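Local coordinates for similar to yteR (Bacilus subtilis) (Clostridium acetobutylicum, PDB 4WU0), which probably hydrolyses unsaturated rhamnogalacturonan fragments of pectin, as a glycoside hydrolase of family GH105, at residues Thr63-Leu69 with Asn101-Gln105; Pro124-Asp130 with Tyr175-Ser181; Ala136-Ala140 with Glu151-Ile155; Phe159-Glu163 with Tyr205-Leu209. All coordinates share one frame; numbering follows the deposited sequence.

Interaction 1 of 4, residues Thr63-Leu69 with Asn101-Gln105; sequences TINGYKL and NLRKQ
Tyr67 lays one face of its ring against Leu102. Its CG is anti to the backbone N (chi1 173°), which sends the ring toward helix 93-108. Leu102 CD2 is 3.8 Å from the Tyr67 ring centroid and 18° off the normal, a CH-pi contact. Leu102 CD2 also meets Ile64 CD1 at 3.8 Å, and these two side chains cross at about a right angle. At the ring edge, Tyr67 OH donates a hydrogen bond of 2.7 Å to Gln105 OE1, meeting a lone pair of the amide oxygen within its carbonyl plane. Ring and amide are nearly coplanar, 14° apart. The contact packs the loop between helices 44-54 and 80-90 against helix 93-108, in the (alpha/alpha)6 barrel of the GH88/GH105 families. A type II turn from Ile64 to Tyr67 shapes this loop. Water 1 lies 3.0 Å from both Lys68 O and Gln105 OE1 and bridges them. Gln105 NE2 bonds His109, which helps fix the amide. Leu69 runs past Gln105 in the opposite direction, with Leu69 CD1 3.5 Å from Gln105 N.

Interaction 2 of 4, residues Pro124-Asp130 with Tyr175-Ser181; sequences PHQIWLD and YHAYDES
Strands 126-128 and 177-179 pair antiparallel, their axes 4.7 Å apart, with Ile127 and Tyr178 as the hydrogen-bonded pair. Ile127 N to Tyr178 O and Tyr178 N to Ile127 O are both 2.9 Å. Leu129 N to His176 O and Glu180 N to His125 O extend the pairing. On one face, Ala177 CB sits over the five-membered ring of Trp128, 4.0 Å from its centroid. Trp128 NE1 donates in its ring plane to Gln126 OE1 at 3.0 Å. Gln126 NE2 bonds Glu184 and water 2, which also meets Pro124 O and Asp179 OD2. On the other face, Ile127 CD1 lies at the Tyr178 ring edge. His176 CG is anti to the backbone N (chi1 -175°), taking His176 NE2 to a weak 3.2 Å bond with Asp130 OD1; ND1 bonds Tyr335. Ser181 N donates to Asp179 OD1, closing an Asx turn; Ser181 OG joins from the same face. The short sheet lies in the connections at the helix ends of an (alpha/alpha)6 barrel, as in GH88/GH105 enzymes.

Interaction 3 of 4, residues Ala136-Ala140 with Glu151-Ile155; sequences ATFYA and EFDDI
The Tyr139 ring has Ile155 over one face and acidic groups at its edge. Ile155 CD1 lies 4.0 Å from the ring centroid, 23° off the normal, in a CH-pi contact. Glu151 OE1, Asp154 OD2 and water 5 are all at the edge, near the ring plane. The segments belong to helices 129-146 and 152-166, which follow each other in the chain and form a helical hairpin. Tyr139 CG is anti to the backbone N (chi1 -172°), which carries the ring across to the second helix. Tyr139 OH donates a short bond of 2.5 Å to Glu151 OE1, on the anti lone pair. The ring and carboxylate planes are 63° apart. Arg103 forms a salt bridge with the same OE1, so that oxygen is gripped twice. Asp154 OD2 pairs with Arg111. The Phe152 ring points its edge at Ala140 O, with CE1 3.5 Å away. Ile155 CG2 packs on Ala136 O. Water 5 donates to both Tyr139 OH and Asp154 OD2, each 2.7 Å away.

Interaction 4 of 4, residues Phe159-Glu163 with Tyr205-Leu209; sequences FIITE and YVMAL
Tyr205 reaches from helix 199-215 across to helix 152-166. From CB the chain turns so that CG is anti to the backbone N (chi1 -168°), which swings the ring toward the other segment. Leu209 CG, one turn on in the same helix, lies above one ring face, offset toward the rim. Tyr205 CE1 meets two side chains of helix 152-166, Phe159 CD1 at 3.8 Å and Thr162 CG2 at 3.9 Å. Farther out, CZ approaches the Phe159 carbonyl. At the tip, Tyr205 OH donates to Phe159 O at 2.8 Å, tilted 31° from the carbonyl plane. Glu163 N, in the regular helical bond, reaches the same oxygen from the opposite face. This oxygen therefore accepts two bonds. Glu163 CB also touches Tyr205 OH at 3.5 Å.

The Phe159 side chain runs past Tyr205 in the opposite direction, and the two ring planes are inclined to each other. Phe159 CD1 meets Leu209 CD2 at 3.6 Å. Ala208 CB sits at the ring edge, 3.6 Å from Phe159 CE1.

The two helical segments run nearly antiparallel, at 153°, with axes 12.3 Å apart, so long side chains bridge the gap. Both helices belong to the (alpha/alpha)6 barrel. Helix 129-146 lies beside the contact, where Ala136 and Thr137 touch Phe159 and Leu132 touches Thr162. Helix 223-240 packs against Tyr205 and Leu209 through Ile229.

In the fold
From the N terminus, interaction 1 comes first. It ties the loop after helix 44-54 to helix 93-108. It closes the stretch holding helix 80-90 and the start of helix 93-108, before any other contact opens. Interaction 2 then opens at strand 126-128 and closes at strand 177-179. Interaction 3 is nested within that loop and joins helices 129-146 and 152-166. Interaction 4 opens inside the same loop but closes beyond it, on helix 199-215, so interactions 2 and 4 cross. Interactions 1 and 3 meet through the salt bridge of Arg103 and Glu151. Thr137 links interactions 3 and 4 by packing, and Leu129 does so for interactions 2 and 4. Interactions 1 and 4 do not touch.

Interaction 1 of 4, residues Thr63-Leu69 with Asn101-Gln105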
loop_
_atom_site.group_PDB
_atom_site.type_symbol
_atom_site.label_atom_id
_atom_site.label_comp_id
_atom_site.label_asym_id
_atom_site.label_seq_id
_atom_site.Cartn_x
_atom_site.Cartn_y
_atom_site.Cartn_z
ATOM N N THR A 63 17.841 -9.453 -14.575
ATOM C CA THR A 63 16.488 -9.676 -15.083
ATOM C C THR A 63 15.607 -10.255 -13.975
ATOM O O THR A 63 16.114 -10.860 -13.020
ATOM C CB THR A 63 16.502 -10.595 -16.301
ATOM O OG1 THR A 63 17.117 -11.832 -15.933
ATOM C CG2 THR A 63 17.279 -9.938 -17.442
ATOM N N ILE A 64 14.296 -10.064 -14.103
ATOM C CA ILE A 64 13.348 -10.395 -13.046
ATOM C C ILE A 64 12.367 -11.452 -13.539
ATOM O O ILE A 64 11.627 -11.262 -14.503
ATOM C CB ILE A 64 12.602 -9.137 -12.565
ATOM C CG1 ILE A 64 13.620 -8.038 -12.242
ATOM C CG2 ILE A 64 11.718 -9.477 -11.395
ATOM C CD1 ILE A 64 12.999 -6.684 -11.933
ATOM N N ASN A 65 12.375 -12.591 -12.877
ATOM C CA ASN A 65 11.461 -13.665 -13.225
ATOM C C ASN A 65 10.034 -13.291 -12.875
ATOM O O ASN A 65 9.767 -12.907 -11.746
ATOM C CB ASN A 65 11.867 -14.934 -12.495
ATOM C CG ASN A 65 13.280 -15.365 -12.843
ATOM O OD1 ASN A 65 13.644 -15.455 -14.026
ATOM N ND2 ASN A 65 14.086 -15.647 -11.812
ATOM N N GLY A 66 9.133 -13.388 -13.854
ATOM C CA GLY A 66 7.731 -13.078 -13.624
ATOM C C GLY A 66 7.360 -11.632 -13.906
ATOM O O GLY A 66 6.212 -11.239 -13.737
ATOM N N TYR A 67 8.334 -10.856 -14.358
ATOM C CA TYR A 67 8.135 -9.451 -14.712
ATOM C C TYR A 67 8.211 -9.287 -16.214
ATOM O O TYR A 67 9.113 -9.828 -16.839
ATOM C CB TYR A 67 9.225 -8.619 -14.062
ATOM C CG TYR A 67 9.230 -7.172 -14.497
ATOM C CD1 TYR A 67 8.162 -6.338 -14.197
ATOM C CD2 TYR A 67 10.291 -6.648 -15.211
ATOM C CE1 TYR A 67 8.162 -5.014 -14.582
ATOM C CE2 TYR A 67 10.307 -5.327 -15.610
ATOM C CZ TYR A 67 9.240 -4.505 -15.295
ATOM O OH TYR A 67 9.262 -3.188 -15.711
ATOM N N LYS A 68 7.272 -8.553 -16.807
ATOM C CA LYS A 68 7.407 -8.178 -18.219
ATOM C C LYS A 68 7.043 -6.712 -18.327
ATOM O O LYS A 68 5.911 -6.307 -18.071
ATOM C CB LYS A 68 6.550 -9.039 -19.148
ATOM C CG LYS A 68 6.816 -8.783 -20.639
ATOM C CD LYS A 68 6.109 -9.821 -21.523
ATOM C CE LYS A 68 6.012 -9.368 -22.974
ATOM N NZ LYS A 68 5.308 -10.375 -23.825
ATOM N N LEU A 69 8.050 -5.923 -18.648
ATOM C CA LEU A 69 7.923 -4.485 -18.721
ATOM C C LEU A 69 6.785 -4.059 -19.639
ATOM O O LEU A 69 6.018 -3.148 -19.306
ATOM C CB LEU A 69 9.248 -3.909 -19.207
ATOM C CG LEU A 69 9.327 -2.393 -19.329
ATOM C CD1 LEU A 69 10.745 -1.935 -19.049
ATOM C CD2 LEU A 69 8.895 -1.970 -20.709
ATOM N N ASN A 101 16.033 -1.950 -14.599
ATOM C CA ASN A 101 15.014 -2.541 -15.458
ATOM C C ASN A 101 13.617 -2.054 -15.087
ATOM O O ASN A 101 12.812 -1.752 -15.963
ATOM C CB ASN A 101 15.089 -4.079 -15.436
ATOM C CG ASN A 101 16.331 -4.615 -16.124
ATOM O OD1 ASN A 101 16.850 -4.004 -17.069
ATOM N ND2 ASN A 101 16.827 -5.762 -15.652
ATOM N N LEU A 102 13.318 -1.953 -13.791
ATOM C CA LEU A 102 12.025 -1.449 -13.378
ATOM C C LEU A 102 11.873 0.023 -13.727
ATOM O O LEU A 102 10.818 0.447 -14.183
ATOM C CB LEU A 102 11.831 -1.630 -11.867
ATOM C CG LEU A 102 11.734 -3.084 -11.403
ATOM C CD1 LEU A 102 11.751 -3.121 -9.874
ATOM C CD2 LEU A 102 10.478 -3.787 -11.938
ATOM N N ARG A 103 12.927 0.808 -13.522
ATOM C CA ARG A 103 12.867 2.231 -13.810
ATOM C C ARG A 103 12.569 2.492 -15.286
ATOM O O ARG A 103 11.918 3.486 -15.631
ATOM C CB ARG A 103 14.170 2.908 -13.377
ATOM C CG ARG A 103 14.311 4.356 -13.804
ATOM C CD ARG A 103 13.282 5.250 -13.164
ATOM N NE ARG A 103 13.471 6.635 -13.564
ATOM C CZ ARG A 103 13.062 7.139 -14.725
ATOM N NH1 ARG A 103 12.428 6.365 -15.608
ATOM N NH2 ARG A 103 13.262 8.416 -15.007
ATOM N N LYS A 104 13.058 1.612 -16.162
ATOM C CA LYS A 104 12.801 1.748 -17.595
ATOM C C LYS A 104 11.292 1.698 -17.915
ATOM O O LYS A 104 10.850 2.290 -18.879
ATOM C CB LYS A 104 13.587 0.692 -18.385
ATOM C CG LYS A 104 13.380 0.707 -19.888
ATOM C CD LYS A 104 13.713 2.055 -20.467
ATOM C CE LYS A 104 13.664 2.071 -21.990
ATOM N NZ LYS A 104 13.604 3.464 -22.497
ATOM N N GLN A 105 10.499 1.012 -17.104
ATOM C CA GLN A 105 9.052 0.989 -17.328
ATOM C C GLN A 105 8.443 2.392 -17.254
ATOM O O GLN A 105 7.531 2.732 -17.991
ATOM C CB GLN A 105 8.365 0.087 -16.304
ATOM C CG GLN A 105 6.888 -0.108 -16.590
ATOM C CD GLN A 105 6.222 -1.101 -15.652
ATOM O OE1 GLN A 105 6.785 -2.140 -15.310
ATOM N NE2 GLN A 105 4.994 -0.779 -15.246
HETATM O O HOH W 1 4.814 -4.190 -16.196
#

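Interaction 2 of 4, residues Pro124-Asp130 with Tyr175-Ser181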
loop_
_atom_site.group_PDB
_atom_site.type_symbol
_atom_site.label_atom_id
_atom_site.label_comp_id
_atom_site.label_asym_id
_atom_site.label_seq_id
_atom_site.Cartn_x
_atom_site.Cartn_y
_atom_site.Cartn_z
ATOM N N PRO A 124 -6.964 0.992 -19.620
ATOM C CA PRO A 124 -6.614 2.294 -20.195
ATOM C C PRO A 124 -7.443 3.409 -19.604
ATOM O O PRO A 124 -8.632 3.219 -19.380
ATOM C CB PRO A 124 -6.948 2.121 -21.673
ATOM C CG PRO A 124 -7.967 1.052 -21.707
ATOM C CD PRO A 124 -7.590 0.101 -20.608
ATOM N N HIS A 125 -6.798 4.548 -19.357
ATOM C CA HIS A 125 -7.442 5.775 -18.887
ATOM C C HIS A 125 -7.863 5.706 -17.431
ATOM O O HIS A 125 -8.570 6.594 -16.973
ATOM C CB HIS A 125 -8.661 6.145 -19.748
ATOM C CG HIS A 125 -8.450 5.935 -21.213
ATOM N ND1 HIS A 125 -7.500 6.621 -21.935
ATOM C CD2 HIS A 125 -9.045 5.089 -22.082
ATOM C CE1 HIS A 125 -7.527 6.217 -23.194
ATOM N NE2 HIS A 125 -8.462 5.294 -23.310
ATOM N N GLN A 126 -7.413 4.681 -16.707
ATOM C CA GLN A 126 -7.884 4.446 -15.338
ATOM C C GLN A 126 -6.835 4.771 -14.287
ATOM O O GLN A 126 -5.673 4.399 -14.416
ATOM C CB GLN A 126 -8.337 2.998 -15.165
ATOM C CG GLN A 126 -9.526 2.657 -16.030
ATOM C CD GLN A 126 -9.917 1.206 -15.980
ATOM O OE1 GLN A 126 -9.816 0.542 -14.933
ATOM N NE2 GLN A 126 -10.360 0.684 -17.123
ATOM N N ILE A 127 -7.269 5.460 -13.234
ATOM C CA ILE A 127 -6.450 5.681 -12.058
ATOM C C ILE A 127 -7.103 4.911 -10.921
ATOM O O ILE A 127 -8.248 5.180 -10.581
ATOM C CB ILE A 127 -6.384 7.158 -11.653
ATOM C CG1 ILE A 127 -5.802 7.998 -12.799
ATOM C CG2 ILE A 127 -5.542 7.311 -10.375
ATOM C CD1 ILE A 127 -5.936 9.498 -12.596
ATOM N N TRP A 128 -6.394 3.951 -10.338
ATOM C CA TRP A 128 -6.855 3.286 -9.114
ATOM C C TRP A 128 -5.958 3.713 -7.959
ATOM O O TRP A 128 -4.736 3.880 -8.139
ATOM C CB TRP A 128 -6.771 1.764 -9.202
ATOM C CG TRP A 128 -7.455 1.058 -10.348
ATOM C CD1 TRP A 128 -7.901 1.583 -11.535
ATOM C CD2 TRP A 128 -7.722 -0.347 -10.407
ATOM N NE1 TRP A 128 -8.439 0.577 -12.317
ATOM C CE2 TRP A 128 -8.335 -0.613 -11.647
ATOM C CE3 TRP A 128 -7.497 -1.408 -9.526
ATOM C CZ2 TRP A 128 -8.728 -1.896 -12.025
ATOM C CZ3 TRP A 128 -7.890 -2.668 -9.898
ATOM C CH2 TRP A 128 -8.495 -2.911 -11.136
ATOM N N LEU A 129 -6.548 3.908 -6.783
ATOM C CA LEU A 129 -5.764 4.381 -5.637
ATOM C C LEU A 129 -4.572 3.461 -5.377
ATOM O O LEU A 129 -3.485 3.948 -5.014
ATOM C CB LEU A 129 -6.621 4.467 -4.367
ATOM C CG LEU A 129 -7.697 5.554 -4.306
ATOM C CD1 LEU A 129 -8.414 5.540 -2.996
ATOM C CD2 LEU A 129 -7.072 6.920 -4.569
ATOM N N ASP A 130 -4.775 2.147 -5.514
ATOM C CA ASP A 130 -3.710 1.177 -5.288
ATOM C C ASP A 130 -2.420 1.596 -5.988
ATOM O O ASP A 130 -1.336 1.430 -5.437
ATOM C CB ASP A 130 -4.060 -0.245 -5.813
ATOM C CG ASP A 130 -5.447 -0.732 -5.445
ATOM O OD1 ASP A 130 -6.406 0.033 -5.516
ATOM O OD2 ASP A 130 -5.579 -1.934 -5.107
ATOM N N TYR A 175 -12.775 7.454 -3.721
ATOM C CA TYR A 175 -13.249 6.228 -4.332
ATOM C C TYR A 175 -12.081 5.385 -4.816
ATOM O O TYR A 175 -11.002 5.890 -5.103
ATOM C CB TYR A 175 -14.174 6.541 -5.503
ATOM C CG TYR A 175 -15.429 7.255 -5.111
ATOM C CD1 TYR A 175 -16.547 6.555 -4.703
ATOM C CD2 TYR A 175 -15.499 8.639 -5.145
ATOM C CE1 TYR A 175 -17.711 7.220 -4.334
ATOM C CE2 TYR A 175 -16.649 9.298 -4.768
ATOM C CZ TYR A 175 -17.742 8.580 -4.367
ATOM O OH TYR A 175 -18.893 9.237 -4.007
ATOM N N HIS A 176 -12.325 4.088 -4.946
ATOM C CA HIS A 176 -11.306 3.117 -5.323
ATOM C C HIS A 176 -10.654 3.458 -6.685
ATOM O O HIS A 176 -9.434 3.443 -6.819
ATOM C CB HIS A 176 -11.976 1.750 -5.370
ATOM C CG HIS A 176 -11.060 0.594 -5.637
ATOM N ND1 HIS A 176 -11.521 -0.705 -5.662
ATOM C CD2 HIS A 176 -9.735 0.526 -5.902
ATOM C CE1 HIS A 176 -10.522 -1.519 -5.936
ATOM N NE2 HIS A 176 -9.424 -0.803 -6.065
ATOM N N ALA A 177 -11.472 3.804 -7.675
ATOM C CA ALA A 177 -10.970 4.010 -9.027
ATOM C C ALA A 177 -11.768 5.033 -9.818
ATOM O O ALA A 177 -12.919 5.368 -9.484
ATOM C CB ALA A 177 -10.961 2.686 -9.787
ATOM N N TYR A 178 -11.137 5.467 -10.909
ATOM C CA TYR A 178 -11.605 6.532 -11.787
ATOM C C TYR A 178 -11.274 6.124 -13.219
ATOM O O TYR A 178 -10.151 5.707 -13.486
ATOM C CB TYR A 178 -10.859 7.823 -11.429
ATOM C CG TYR A 178 -10.987 8.967 -12.396
ATOM C CD1 TYR A 178 -12.210 9.565 -12.648
ATOM C CD2 TYR A 178 -9.865 9.475 -13.039
ATOM C CE1 TYR A 178 -12.319 10.632 -13.534
ATOM C CE2 TYR A 178 -9.964 10.545 -13.916
ATOM C CZ TYR A 178 -11.190 11.121 -14.152
ATOM O OH TYR A 178 -11.276 12.189 -15.028
ATOM N N ASP A 179 -12.246 6.231 -14.124
ATOM C CA ASP A 179 -12.028 6.019 -15.549
ATOM C C ASP A 179 -12.224 7.354 -16.265
ATOM O O ASP A 179 -13.344 7.817 -16.445
ATOM C CB ASP A 179 -13.017 5.005 -16.118
ATOM C CG ASP A 179 -12.760 4.697 -17.576
ATOM O OD1 ASP A 179 -11.860 5.310 -18.178
ATOM O OD2 ASP A 179 -13.470 3.849 -18.136
ATOM N N GLU A 180 -11.126 7.961 -16.675
ATOM C CA GLU A 180 -11.158 9.262 -17.337
ATOM C C GLU A 180 -12.022 9.233 -18.598
ATOM O O GLU A 180 -12.615 10.242 -18.982
ATOM C CB GLU A 180 -9.717 9.634 -17.681
ATOM C CG GLU A 180 -9.516 10.826 -18.518
ATOM C CD GLU A 180 -8.065 11.203 -18.523
ATOM O OE1 GLU A 180 -7.317 10.741 -19.423
ATOM O OE2 GLU A 180 -7.681 11.926 -17.585
ATOM N N SER A 181 -12.109 8.061 -19.223
ATOM C CA SER A 181 -12.840 7.917 -20.471
ATOM C C SER A 181 -14.309 7.658 -20.186
ATOM O O SER A 181 -15.141 7.768 -21.076
ATOM C CB SER A 181 -12.245 6.790 -21.312
ATOM O OG SER A 181 -12.627 5.517 -20.836
HETATM O O HOH W 2 -11.182 2.388 -19.496
HETATM O O HOH W 3 -5.868 8.445 -20.857
HETATM O O HOH W 4 -7.626 -2.955 -6.538
#

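Interaction 3 of 4, residues Ala136-Ala140 with Glu151-Ile155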
loop_
_atom_site.group_PDB
_atom_site.type_symbol
_atom_site.label_atom_id
_atom_site.label_comp_id
_atom_site.label_asym_id
_atom_site.label_seq_id
_atom_site.Cartn_x
_atom_site.Cartn_y
_atom_site.Cartn_z
ATOM N N ALA A 136 3.929 5.576 -8.160
ATOM C CA ALA A 136 4.435 6.881 -7.755
ATOM C C ALA A 136 5.321 6.810 -6.520
ATOM O O ALA A 136 6.362 7.467 -6.470
ATOM C CB ALA A 136 3.286 7.828 -7.514
ATOM N N THR A 137 4.928 6.012 -5.526
ATOM C CA THR A 137 5.712 5.895 -4.298
ATOM C C THR A 137 7.055 5.179 -4.518
ATOM O O THR A 137 8.071 5.561 -3.933
ATOM C CB THR A 137 4.893 5.228 -3.151
ATOM O OG1 THR A 137 3.701 5.990 -2.936
ATOM C CG2 THR A 137 5.654 5.149 -1.850
ATOM N N PHE A 138 7.064 4.126 -5.317
ATOM C CA PHE A 138 8.319 3.491 -5.668
ATOM C C PHE A 138 9.207 4.489 -6.407
ATOM O O PHE A 138 10.410 4.598 -6.132
ATOM C CB PHE A 138 8.113 2.283 -6.569
ATOM C CG PHE A 138 9.343 1.927 -7.369
ATOM C CD1 PHE A 138 10.461 1.413 -6.741
ATOM C CD2 PHE A 138 9.409 2.154 -8.736
ATOM C CE1 PHE A 138 11.625 1.102 -7.479
ATOM C CE2 PHE A 138 10.553 1.839 -9.464
ATOM C CZ PHE A 138 11.656 1.306 -8.827
ATOM N N TYR A 139 8.604 5.214 -7.349
ATOM C CA TYR A 139 9.340 6.181 -8.156
ATOM C C TYR A 139 9.986 7.225 -7.230
ATOM O O TYR A 139 11.142 7.583 -7.396
ATOM C CB TYR A 139 8.391 6.810 -9.197
ATOM C CG TYR A 139 9.015 7.687 -10.246
ATOM C CD1 TYR A 139 10.385 7.694 -10.474
ATOM C CD2 TYR A 139 8.214 8.487 -11.053
ATOM C CE1 TYR A 139 10.928 8.505 -11.433
ATOM C CE2 TYR A 139 8.755 9.293 -12.011
ATOM C CZ TYR A 139 10.108 9.301 -12.201
ATOM O OH TYR A 139 10.642 10.128 -13.173
ATOM N N ALA A 140 9.261 7.673 -6.208
ATOM C CA ALA A 140 9.831 8.616 -5.248
ATOM C C ALA A 140 11.037 8.048 -4.513
ATOM O O ALA A 140 12.053 8.722 -4.347
ATOM C CB ALA A 140 8.760 9.068 -4.242
ATOM N N GLU A 151 12.372 15.197 -10.843
ATOM C CA GLU A 151 11.384 14.147 -11.088
ATOM C C GLU A 151 10.351 14.077 -9.991
ATOM O O GLU A 151 9.258 13.541 -10.186
ATOM C CB GLU A 151 12.069 12.794 -11.244
ATOM C CG GLU A 151 12.930 12.732 -12.486
ATOM C CD GLU A 151 13.723 11.447 -12.598
ATOM O OE1 GLU A 151 13.136 10.420 -12.967
ATOM O OE2 GLU A 151 14.947 11.468 -12.348
ATOM N N PHE A 152 10.670 14.599 -8.820
ATOM C CA PHE A 152 9.661 14.623 -7.758
ATOM C C PHE A 152 8.412 15.423 -8.171
ATOM O O PHE A 152 7.315 15.156 -7.664
ATOM C CB PHE A 152 10.235 15.203 -6.460
ATOM C CG PHE A 152 11.162 14.275 -5.719
ATOM C CD1 PHE A 152 10.742 13.027 -5.309
ATOM C CD2 PHE A 152 12.444 14.687 -5.365
ATOM C CE1 PHE A 152 11.590 12.181 -4.605
ATOM C CE2 PHE A 152 13.290 13.839 -4.652
ATOM C CZ PHE A 152 12.850 12.584 -4.276
ATOM N N ASP A 153 8.564 16.408 -9.052
ATOM C CA ASP A 153 7.428 17.226 -9.489
ATOM C C ASP A 153 6.371 16.369 -10.178
ATOM O O ASP A 153 5.179 16.625 -10.058
ATOM C CB ASP A 153 7.869 18.296 -10.508
ATOM C CG ASP A 153 8.738 19.401 -9.916
ATOM O OD1 ASP A 153 9.130 19.349 -8.731
ATOM O OD2 ASP A 153 9.056 20.341 -10.687
ATOM N N ASP A 154 6.834 15.379 -10.931
ATOM C CA ASP A 154 5.969 14.437 -11.639
ATOM C C ASP A 154 5.185 13.640 -10.611
ATOM O O ASP A 154 3.956 13.572 -10.665
ATOM C CB ASP A 154 6.857 13.533 -12.503
ATOM C CG ASP A 154 6.089 12.472 -13.279
ATOM O OD1 ASP A 154 4.854 12.329 -13.131
ATOM O OD2 ASP A 154 6.762 11.756 -14.041
ATOM N N ILE A 155 5.909 13.072 -9.655
ATOM C CA ILE A 155 5.328 12.257 -8.606
ATOM C C ILE A 155 4.284 13.027 -7.806
ATOM O O ILE A 155 3.161 12.536 -7.599
ATOM C CB ILE A 155 6.443 11.733 -7.693
ATOM C CG1 ILE A 155 7.282 10.707 -8.470
ATOM C CG2 ILE A 155 5.891 11.130 -6.390
ATOM C CD1 ILE A 155 8.722 10.632 -8.016
HETATM O O HOH W 5 9.364 12.031 -14.645
#

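Interaction 4 of 4, residues Phe159-Glu163 with Tyr205-Leu209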
loop_
_atom_site.group_PDB
_atom_site.type_symbol
_atom_site.label_atom_id
_atom_site.label_comp_id
_atom_site.label_asym_id
_atom_site.label_seq_id
_atom_site.Cartn_x
_atom_site.Cartn_y
_atom_site.Cartn_z
ATOM N N PHE A 159 -0.115 12.581 -7.227
ATOM C CA PHE A 159 -0.915 12.576 -6.007
ATOM C C PHE A 159 -1.989 13.643 -6.006
ATOM O O PHE A 159 -3.110 13.394 -5.562
ATOM C CB PHE A 159 -0.034 12.774 -4.768
ATOM C CG PHE A 159 0.668 11.524 -4.343
ATOM C CD1 PHE A 159 0.049 10.637 -3.500
ATOM C CD2 PHE A 159 1.927 11.216 -4.831
ATOM C CE1 PHE A 159 0.671 9.468 -3.112
ATOM C CE2 PHE A 159 2.566 10.047 -4.454
ATOM C CZ PHE A 159 1.940 9.171 -3.594
ATOM N N ILE A 160 -1.637 14.840 -6.476
ATOM C CA ILE A 160 -2.559 15.967 -6.457
ATOM C C ILE A 160 -3.733 15.761 -7.419
ATOM O O ILE A 160 -4.870 16.041 -7.084
ATOM C CB ILE A 160 -1.802 17.264 -6.768
ATOM C CG1 ILE A 160 -0.913 17.619 -5.577
ATOM C CG2 ILE A 160 -2.751 18.416 -7.068
ATOM C CD1 ILE A 160 0.166 18.662 -5.858
ATOM N N ILE A 161 -3.438 15.277 -8.610
ATOM C CA ILE A 161 -4.474 15.019 -9.606
ATOM C C ILE A 161 -5.364 13.865 -9.143
ATOM O O ILE A 161 -6.569 13.878 -9.370
ATOM C CB ILE A 161 -3.851 14.709 -10.974
ATOM C CG1 ILE A 161 -3.128 15.930 -11.530
ATOM C CG2 ILE A 161 -4.910 14.216 -11.975
ATOM C CD1 ILE A 161 -3.992 17.141 -11.744
ATOM N N THR A 162 -4.766 12.861 -8.517
ATOM C CA THR A 162 -5.557 11.744 -8.025
ATOM C C THR A 162 -6.561 12.230 -6.985
ATOM O O THR A 162 -7.728 11.868 -7.020
ATOM C CB THR A 162 -4.655 10.634 -7.475
ATOM O OG1 THR A 162 -3.874 10.113 -8.554
ATOM C CG2 THR A 162 -5.460 9.515 -6.841
ATOM N N GLU A 163 -6.128 13.063 -6.051
ATOM C CA GLU A 163 -7.068 13.570 -5.077
ATOM C C GLU A 163 -8.152 14.431 -5.743
ATOM O O GLU A 163 -9.323 14.327 -5.386
ATOM C CB GLU A 163 -6.342 14.364 -3.992
ATOM C CG GLU A 163 -7.229 14.775 -2.844
ATOM C CD GLU A 163 -7.682 16.229 -2.892
ATOM O OE1 GLU A 163 -7.561 16.889 -3.950
ATOM O OE2 GLU A 163 -8.179 16.709 -1.853
ATOM N N TYR A 205 -3.550 4.663 -0.450
ATOM C CA TYR A 205 -3.326 6.074 -0.718
ATOM C C TYR A 205 -2.698 6.776 0.489
ATOM O O TYR A 205 -1.779 7.590 0.322
ATOM C CB TYR A 205 -4.619 6.776 -1.140
ATOM C CG TYR A 205 -4.414 8.164 -1.696
ATOM C CD1 TYR A 205 -3.781 8.368 -2.910
ATOM C CD2 TYR A 205 -4.887 9.272 -1.020
ATOM C CE1 TYR A 205 -3.590 9.657 -3.430
ATOM C CE2 TYR A 205 -4.726 10.551 -1.543
ATOM C CZ TYR A 205 -4.071 10.729 -2.736
ATOM O OH TYR A 205 -3.883 11.987 -3.228
ATOM N N VAL A 206 -3.178 6.493 1.702
ATOM C CA VAL A 206 -2.548 7.131 2.866
ATOM C C VAL A 206 -1.127 6.628 3.148
ATOM O O VAL A 206 -0.251 7.412 3.526
ATOM C CB VAL A 206 -3.433 7.143 4.142
ATOM C CG1 VAL A 206 -4.678 7.964 3.892
ATOM C CG2 VAL A 206 -3.800 5.757 4.608
ATOM N N MET A 207 -0.863 5.344 2.927
ATOM C CA MET A 207 0.513 4.873 3.016
ATOM C C MET A 207 1.383 5.551 1.972
ATOM O O MET A 207 2.517 5.948 2.267
ATOM C CB MET A 207 0.632 3.382 2.809
ATOM C CG MET A 207 1.997 2.908 3.080
ATOM S SD MET A 207 2.030 1.131 2.989
ATOM C CE MET A 207 0.855 0.847 4.215
ATOM N N ALA A 208 0.863 5.644 0.758
ATOM C CA ALA A 208 1.587 6.262 -0.346
ATOM C C ALA A 208 1.956 7.694 -0.009
ATOM O O ALA A 208 3.080 8.125 -0.273
ATOM C CB ALA A 208 0.773 6.212 -1.613
ATOM N N LEU A 209 1.016 8.438 0.572
ATOM C CA LEU A 209 1.291 9.809 0.968
ATOM C C LEU A 209 2.390 9.878 2.032
ATOM O O LEU A 209 3.375 10.618 1.884
ATOM C CB LEU A 209 0.021 10.509 1.466
ATOM C CG LEU A 209 -1.019 10.877 0.396
ATOM C CD1 LEU A 209 -2.388 11.114 1.017
ATOM C CD2 LEU A 209 -0.580 12.142 -0.319
#